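Local coordinates for alpha,alpha-trehalose-phosphate synthase (UDP-forming) (Burkholderia multivorans, PDB 5UOF), which belongs to glycosyltransferase family 20, enzymes with the GT-B architecture of two Rossmann-like domains, at residues K379-V382 against A383-P387. Numbering follows the deposited sequence.
With NA (sodium ion), chain C.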
# COMPACT_ATOMS: atom_id res chain seq x y z
N LYS A 379 -14.61 -15.64 -12.81
CA LYS A 379 -15.59 -15.59 -13.89
C LYS A 379 -15.83 -16.98 -14.47
O LYS A 379 -16.98 -17.35 -14.77
CB LYS A 379 -15.12 -14.61 -14.97
CG LYS A 379 -14.93 -13.17 -14.43
CD LYS A 379 -14.73 -12.15 -15.53
CE LYS A 379 -14.79 -10.71 -14.97
NZ LYS A 379 -14.64 -9.66 -16.04
N GLU A 380 -14.75 -17.76 -14.63
CA GLU A 380 -14.87 -19.14 -15.10
C GLU A 380 -15.70 -19.98 -14.14
O GLU A 380 -16.47 -20.85 -14.58
CB GLU A 380 -13.49 -19.76 -15.26
CG GLU A 380 -12.67 -19.14 -16.38
CD GLU A 380 -11.18 -19.40 -16.24
OE1 GLU A 380 -10.77 -20.13 -15.32
OE2 GLU A 380 -10.41 -18.89 -17.08
N TYR A 381 -15.54 -19.75 -12.84
CA TYR A 381 -16.33 -20.49 -11.86
C TYR A 381 -17.82 -20.28 -12.09
O TYR A 381 -18.59 -21.24 -12.19
CB TYR A 381 -15.93 -20.10 -10.43
CG TYR A 381 -16.71 -20.96 -9.47
CD1 TYR A 381 -16.29 -22.25 -9.18
CD2 TYR A 381 -17.92 -20.51 -8.93
CE1 TYR A 381 -17.04 -23.07 -8.36
CE2 TYR A 381 -18.67 -21.32 -8.09
CZ TYR A 381 -18.22 -22.61 -7.82
OH TYR A 381 -18.97 -23.44 -7.01
N VAL A 382 -18.24 -19.02 -12.18
CA VAL A 382 -19.66 -18.72 -12.40
C VAL A 382 -20.13 -19.33 -13.72
O VAL A 382 -21.17 -19.99 -13.79
CB VAL A 382 -19.89 -17.20 -12.38
CG1 VAL A 382 -21.32 -16.85 -12.80
CG2 VAL A 382 -19.59 -16.63 -10.99
N ALA A 383 -19.34 -19.11 -14.78
CA ALA A 383 -19.77 -19.57 -16.10
C ALA A 383 -19.95 -21.09 -16.15
O ALA A 383 -20.72 -21.60 -16.98
CB ALA A 383 -18.75 -19.13 -17.16
N SER A 384 -19.24 -21.82 -15.30
CA SER A 384 -19.31 -23.28 -15.32
C SER A 384 -20.58 -23.83 -14.66
O SER A 384 -20.88 -25.01 -14.84
CB SER A 384 -18.08 -23.86 -14.62
OG SER A 384 -16.89 -23.55 -15.33
N GLN A 385 -21.32 -23.03 -13.90
CA GLN A 385 -22.35 -23.59 -13.05
C GLN A 385 -23.58 -24.03 -13.83
O GLN A 385 -23.95 -23.44 -14.85
CB GLN A 385 -22.78 -22.58 -11.98
CG GLN A 385 -21.61 -22.17 -11.09
CD GLN A 385 -20.94 -23.39 -10.46
OE1 GLN A 385 -21.60 -24.20 -9.80
NE2 GLN A 385 -19.64 -23.53 -10.70
N ASP A 386 -24.23 -25.08 -13.31
CA ASP A 386 -25.54 -25.48 -13.81
C ASP A 386 -26.56 -24.51 -13.22
O ASP A 386 -26.67 -24.44 -11.99
CB ASP A 386 -25.85 -26.93 -13.41
CG ASP A 386 -27.12 -27.47 -14.06
OD1 ASP A 386 -28.07 -26.69 -14.30
OD2 ASP A 386 -27.17 -28.69 -14.34
N PRO A 387 -27.29 -23.74 -14.03
CA PRO A 387 -28.24 -22.78 -13.44
C PRO A 387 -29.36 -23.44 -12.66
O PRO A 387 -30.02 -22.75 -11.88
CB PRO A 387 -28.78 -22.02 -14.66
CG PRO A 387 -28.56 -22.93 -15.82
CD PRO A 387 -27.30 -23.71 -15.50
NA NA C . -21.95 -26.37 -9.04
O HOH W 1 -23.78 -26.51 -10.65
O HOH W 2 -23.80 -26.48 -7.32
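Gln385 folds its side chain back over Tyr381 and bonds to the same residue's backbone: NE2 donates to Tyr381 O at 2.9 Å in a nearly straight bond (165°), the acceptor lying in the amide plane. The same nitrogen sits over one face of the phenol ring, offset toward its rim, with NE2 3.3 Å from Tyr381 CZ. Ring and amide planes are only 20° apart, but just the NH2 end of the amide overlaps the ring. Chi1 of Gln385 places CG anti to the carbonyl carbon, and a bend at chi2 (-55°) returns the amide to Tyr381. With NE2 held, the carbonyl end of the amide faces the sodium ion, and OE1 binds it at 2.3 Å. Two waters and the carbonyl oxygens of Arg360 and Ser362 complete the five observed ligands; one of these waters also accepts from Asp386 N at 3.1 Å. All this happens at the C-terminal part of helix 376-384, within the beta-alpha-beta unit running from strand 364-367 to strand 392-396 in the parallel sheet of one Rossmann-like domain. Here the bonding shifts: Ala383 N reaches Lys379 O, four residues back, but Gln385 N turns to Val382 O, three back. Ser384 N donates to Tyr381 O at 3.2 Å, from the opposite face of the carbonyl plane to NE2, and weakly to Glu380 O, which also takes a 2.8 Å bond from Ser384 OG. Further out, Phe359 O accepts from Gln385 NE2, Gly391 N donates to OE1, and Tyr381 OH pairs with Ser362 OG, tying the ring to a residue that itself binds sodium.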